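Local coordinates for kelch domain-containing protein (Colletotrichum graminicola M1.001, PDB 5C86) that oxidises alcohols as a fungal member of the AA5 family of copper-dependent oxidases, relatives of galactose oxidase, here without its metal, at residues N273-V285 and W292-S304. Sequence-based numbering, arbitrary orientation.
Sequences NGKYNRGFANAVV and WVVGGMQKMWLFS
Arg278 reaches across to Gly295 along almost its whole side chain. Its CB and CG run past the Gly295 carbonyl, and CD, also passing Gly295 O, rests against CG1 of Val293 at 3.6 Å. NE stays beside that same methyl. At the tip, NH1 donates to Gly295 O at 2.9 Å, nearly straight, in the guanidinium plane and on a lone pair of the carbonyl. An extended chain from CG to NE lets one arginine serve both apolar and polar neighbours: Val293 O lies over one guanidinium face and CB of Tyr276 over the other, while NH2 is satisfied by Thr311 O and a salt bridge to Glu313. Gly296 suits its place because a CB there would collide with Arg278 CB, and its backbone angles by themselves call for glycine.

Farther on, Gly279 and Met297 exchange two backbone bonds, and Gly279 leaves room for the Met300 sulfur. The Phe280 ring is touched on one face and at its edge by methionines, whose flexible thioethers fit a flat aromatic. Met300 CE makes a CH-pi contact over its face, 4.0 Å from the centroid, because the methionine bends at its last torsion (chi3 68°). SD of Met297 meets the ring edge, 3.6 Å from Phe280 CD2, a Met-aromatic contact, and Leu302 CD2 touches CZ of Phe280. Nearer the surface, Gln298 NE2 donates almost straight (174°), within its own amide plane, to a lone pair of Asn277 OD1 at 3.0 Å; Asn277 ND2 bonds to Ser250 O, using both ends of the amide.

Asn282 to Val284 pair antiparallel with Val294 to Trp292, and a water links Asn282 ND2 to Val294 O. This hairpin forms the first two strands of a four-stranded antiparallel blade in the kelch beta-propeller; the loop after it brings the Leu302 side chain to about 6 Å from that of Tyr120, a copper ligand in the metal-bound protein.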
loop_
_atom_site.group_PDB
_atom_site.type_symbol
_atom_site.label_atom_id
_atom_site.label_comp_id
_atom_site.label_asym_id
_atom_site.label_seq_id
_atom_site.Cartn_x
_atom_site.Cartn_y
_atom_site.Cartn_z
ATOM N N ASN A 273 -3.664 22.834 2.421
ATOM C CA ASN A 273 -2.589 22.010 2.950
ATOM C C ASN A 273 -2.970 21.354 4.234
ATOM O O ASN A 273 -3.769 21.865 5.044
ATOM C CB ASN A 273 -1.362 22.871 3.207
ATOM C CG ASN A 273 -0.585 23.156 1.948
ATOM O OD1 ASN A 273 -1.128 23.433 0.881
ATOM N ND2 ASN A 273 0.750 22.985 2.038
ATOM N N GLY A 274 -2.354 20.212 4.550
ATOM C CA GLY A 274 -2.525 19.606 5.820
ATOM C C GLY A 274 -1.735 20.440 6.889
ATOM O O GLY A 274 -1.009 21.362 6.554
ATOM N N LYS A 275 -1.990 20.162 8.159
ATOM C CA LYS A 275 -1.335 20.906 9.192
ATOM C C LYS A 275 0.138 20.554 9.320
ATOM O O LYS A 275 0.945 21.388 9.739
ATOM C CB LYS A 275 -1.998 20.630 10.473
ATOM C CG LYS A 275 -1.484 21.426 11.628
ATOM C CD LYS A 275 -2.296 21.109 12.901
ATOM C CE LYS A 275 -2.064 22.079 14.070
ATOM N NZ LYS A 275 -0.808 22.832 13.994
ATOM N N TYR A 276 0.534 19.347 8.940
ATOM C CA TYR A 276 1.895 18.876 9.188
ATOM C C TYR A 276 2.563 18.469 7.910
ATOM O O TYR A 276 2.070 17.546 7.215
ATOM C CB TYR A 276 1.825 17.730 10.176
ATOM C CG TYR A 276 1.203 18.082 11.489
ATOM C CD1 TYR A 276 1.861 18.955 12.381
ATOM C CD2 TYR A 276 -0.031 17.548 11.883
ATOM C CE1 TYR A 276 1.272 19.295 13.573
ATOM C CE2 TYR A 276 -0.597 17.885 13.063
ATOM C CZ TYR A 276 0.069 18.748 13.904
ATOM O OH TYR A 276 -0.536 19.104 15.117
ATOM N N ASN A 277 3.666 19.100 7.571
ATOM C CA ASN A 277 4.468 18.687 6.397
ATOM C C ASN A 277 5.189 17.363 6.676
ATOM O O ASN A 277 5.659 17.116 7.799
ATOM C CB ASN A 277 5.427 19.731 5.959
ATOM C CG ASN A 277 6.358 20.225 7.073
ATOM O OD1 ASN A 277 5.957 20.414 8.216
ATOM N ND2 ASN A 277 7.623 20.442 6.700
ATOM N N ARG A 278 5.095 16.437 5.726
ATOM C CA ARG A 278 5.620 15.079 5.929
ATOM C C ARG A 278 6.380 14.538 4.774
ATOM O O ARG A 278 5.875 14.513 3.618
ATOM C CB ARG A 278 4.480 14.076 6.151
ATOM C CG ARG A 278 3.576 14.423 7.343
ATOM C CD ARG A 278 2.385 13.464 7.420
ATOM N NE ARG A 278 1.283 13.982 8.224
ATOM C CZ ARG A 278 1.116 13.817 9.527
ATOM N NH1 ARG A 278 1.955 13.086 10.214
ATOM N NH2 ARG A 278 0.078 14.378 10.132
ATOM N N GLY A 279 7.583 14.010 5.049
ATOM C CA GLY A 279 8.344 13.134 4.164
ATOM C C GLY A 279 8.587 11.820 4.890
ATOM O O GLY A 279 8.867 11.798 6.105
ATOM N N PHE A 280 8.389 10.734 4.162
ATOM C CA PHE A 280 8.508 9.359 4.743
ATOM C C PHE A 280 7.303 8.950 5.585
ATOM O O PHE A 280 7.367 7.954 6.324
ATOM C CB PHE A 280 9.835 9.080 5.532
ATOM C CG PHE A 280 11.086 9.528 4.826
ATOM C CD1 PHE A 280 11.370 9.190 3.509
ATOM C CD2 PHE A 280 11.997 10.369 5.487
ATOM C CE1 PHE A 280 12.506 9.664 2.867
ATOM C CE2 PHE A 280 13.142 10.826 4.820
ATOM C CZ PHE A 280 13.354 10.505 3.503
ATOM N N ALA A 281 6.167 9.621 5.406
ATOM C CA ALA A 281 4.921 9.176 6.011
ATOM C C ALA A 281 4.333 8.000 5.282
ATOM O O ALA A 281 4.876 7.536 4.269
ATOM C CB ALA A 281 3.888 10.277 6.157
ATOM N N ASN A 282 3.242 7.432 5.849
ATOM C CA ASN A 282 2.440 6.434 5.184
ATOM C C ASN A 282 1.010 6.898 5.146
ATOM O O ASN A 282 0.565 7.613 6.027
ATOM C CB ASN A 282 2.478 5.101 5.880
ATOM C CG ASN A 282 3.817 4.392 5.753
ATOM O OD1 ASN A 282 3.980 3.604 4.843
ATOM N ND2 ASN A 282 4.763 4.689 6.612
ATOM N N ALA A 283 0.294 6.543 4.084
ATOM C CA ALA A 283 -1.124 6.861 4.006
ATOM C C ALA A 283 -1.936 5.607 3.800
ATOM O O ALA A 283 -1.527 4.762 3.025
ATOM C CB ALA A 283 -1.413 7.802 2.864
ATOM N N VAL A 284 -3.053 5.490 4.498
ATOM C CA VAL A 284 -3.856 4.285 4.503
ATOM C C VAL A 284 -5.296 4.646 4.231
ATOM O O VAL A 284 -5.883 5.419 4.964
ATOM C CB VAL A 284 -3.714 3.516 5.834
ATOM C CG1 VAL A 284 -4.641 2.295 5.843
ATOM C CG2 VAL A 284 -2.264 3.065 6.049
ATOM N N VAL A 285 -5.893 4.021 3.209
ATOM C CA VAL A 285 -7.331 4.167 2.958
ATOM C C VAL A 285 -8.140 3.190 3.813
ATOM O O VAL A 285 -7.777 2.042 3.931
ATOM C CB VAL A 285 -7.743 4.116 1.468
ATOM C CG1 VAL A 285 -7.537 2.792 0.834
ATOM C CG2 VAL A 285 -9.222 4.530 1.255
ATOM N N TRP A 292 -5.886 7.929 6.373
ATOM C CA TRP A 292 -5.062 8.321 7.564
ATOM C C TRP A 292 -3.627 8.492 7.113
ATOM O O TRP A 292 -3.112 7.599 6.404
ATOM C CB TRP A 292 -5.158 7.238 8.530
ATOM C CG TRP A 292 -4.600 7.521 9.910
ATOM C CD1 TRP A 292 -4.997 8.490 10.728
ATOM C CD2 TRP A 292 -3.656 6.713 10.608
ATOM N NE1 TRP A 292 -4.371 8.344 11.962
ATOM C CE2 TRP A 292 -3.543 7.277 11.900
ATOM C CE3 TRP A 292 -2.931 5.575 10.304
ATOM C CZ2 TRP A 292 -2.757 6.681 12.875
ATOM C CZ3 TRP A 292 -2.166 4.974 11.320
ATOM C CH2 TRP A 292 -2.120 5.553 12.568
ATOM N N VAL A 293 -3.032 9.603 7.498
ATOM C CA VAL A 293 -1.665 9.972 7.139
ATOM C C VAL A 293 -0.879 9.986 8.416
ATOM O O VAL A 293 -1.164 10.836 9.272
ATOM C CB VAL A 293 -1.566 11.296 6.393
ATOM C CG1 VAL A 293 -0.171 11.487 5.923
ATOM C CG2 VAL A 293 -2.525 11.278 5.168
ATOM N N VAL A 294 0.095 9.090 8.530
ATOM C CA VAL A 294 0.794 8.914 9.805
ATOM C C VAL A 294 2.323 9.018 9.626
ATOM O O VAL A 294 2.911 8.514 8.648
ATOM C CB VAL A 294 0.476 7.547 10.431
ATOM C CG1 VAL A 294 0.633 6.370 9.502
ATOM C CG2 VAL A 294 1.209 7.314 11.771
ATOM N N GLY A 295 2.938 9.719 10.587
ATOM C CA GLY A 295 4.401 9.781 10.647
ATOM C C GLY A 295 4.985 10.782 9.696
ATOM O O GLY A 295 4.358 11.765 9.280
ATOM N N GLY A 296 6.232 10.489 9.290
ATOM C CA GLY A 296 6.999 11.420 8.471
ATOM C C GLY A 296 7.719 12.484 9.292
ATOM O O GLY A 296 7.442 12.684 10.469
ATOM N N MET A 297 8.618 13.164 8.623
ATOM C CA MET A 297 9.407 14.266 9.230
ATOM C C MET A 297 9.395 15.483 8.385
ATOM O O MET A 297 8.996 15.448 7.206
ATOM C CB MET A 297 10.844 13.754 9.447
ATOM C CG MET A 297 11.632 13.525 8.173
ATOM S SD MET A 297 13.053 12.408 8.278
ATOM C CE MET A 297 14.124 13.256 9.469
ATOM N N GLN A 298 9.887 16.584 8.953
ATOM C CA GLN A 298 9.953 17.849 8.250
ATOM C C GLN A 298 11.170 17.992 7.404
ATOM O O GLN A 298 11.104 17.994 6.179
ATOM C CB GLN A 298 9.875 19.005 9.275
ATOM C CG GLN A 298 8.615 18.925 10.100
ATOM C CD GLN A 298 8.516 20.117 10.985
ATOM O OE1 GLN A 298 9.257 20.239 11.914
ATOM N NE2 GLN A 298 7.638 21.011 10.656
ATOM N N LYS A 299 12.353 18.079 8.004
ATOM C CA LYS A 299 13.571 18.157 7.206
ATOM C C LYS A 299 14.105 16.755 6.922
ATOM O O LYS A 299 14.477 16.017 7.862
ATOM C CB LYS A 299 14.590 19.033 7.936
ATOM C CG LYS A 299 15.984 19.099 7.312
ATOM C CD LYS A 299 15.990 19.888 6.030
ATOM C CE LYS A 299 17.409 20.138 5.520
ATOM N NZ LYS A 299 18.086 21.320 6.119
ATOM N N MET A 300 14.111 16.360 5.660
ATOM C CA MET A 300 14.224 14.904 5.368
ATOM C C MET A 300 15.690 14.465 5.443
ATOM O O MET A 300 16.476 14.880 4.612
ATOM C CB MET A 300 13.598 14.615 4.013
ATOM C CG MET A 300 12.079 14.784 4.065
ATOM S SD MET A 300 11.362 14.866 2.389
ATOM C CE MET A 300 11.656 13.226 1.864
ATOM N N TRP A 301 15.909 13.487 6.332
ATOM C CA TRP A 301 17.177 12.764 6.465
ATOM C C TRP A 301 16.890 11.312 6.796
ATOM O O TRP A 301 15.900 11.003 7.496
ATOM C CB TRP A 301 18.044 13.327 7.573
ATOM C CG TRP A 301 18.520 14.736 7.378
ATOM C CD1 TRP A 301 18.201 15.750 8.166
ATOM C CD2 TRP A 301 19.347 15.283 6.321
ATOM N NE1 TRP A 301 18.826 16.888 7.741
ATOM C CE2 TRP A 301 19.466 16.630 6.563
ATOM C CE3 TRP A 301 19.982 14.746 5.188
ATOM C CZ2 TRP A 301 20.228 17.471 5.712
ATOM C CZ3 TRP A 301 20.730 15.588 4.355
ATOM C CH2 TRP A 301 20.820 16.932 4.647
ATOM N N LEU A 302 17.748 10.452 6.316
ATOM C CA LEU A 302 17.566 9.019 6.500
ATOM C C LEU A 302 18.018 8.586 7.905
ATOM O O LEU A 302 18.927 9.177 8.491
ATOM C CB LEU A 302 18.281 8.224 5.426
ATOM C CG LEU A 302 18.063 8.634 3.967
ATOM C CD1 LEU A 302 18.608 7.615 3.033
ATOM C CD2 LEU A 302 16.573 8.817 3.711
ATOM N N PHE A 303 17.365 7.570 8.438
ATOM C CA PHE A 303 17.821 6.923 9.682
ATOM C C PHE A 303 17.916 7.930 10.817
ATOM O O PHE A 303 18.900 7.944 11.638
ATOM C CB PHE A 303 19.176 6.231 9.453
ATOM C CG PHE A 303 19.148 5.269 8.328
ATOM C CD1 PHE A 303 18.476 4.050 8.416
ATOM C CD2 PHE A 303 19.735 5.569 7.136
ATOM C CE1 PHE A 303 18.452 3.188 7.328
ATOM C CE2 PHE A 303 19.668 4.726 6.055
ATOM C CZ PHE A 303 19.009 3.548 6.130
ATOM N N SER A 304 16.917 8.801 10.888
ATOM C CA SER A 304 16.893 9.918 11.752
ATOM C C SER A 304 15.535 10.107 12.393
ATOM O O SER A 304 14.493 10.127 11.680
ATOM C CB SER A 304 17.234 11.197 10.976
ATOM O OG SER A 304 17.295 12.282 11.854
HETATM O O HOH W 1 4.728 6.410 8.986
#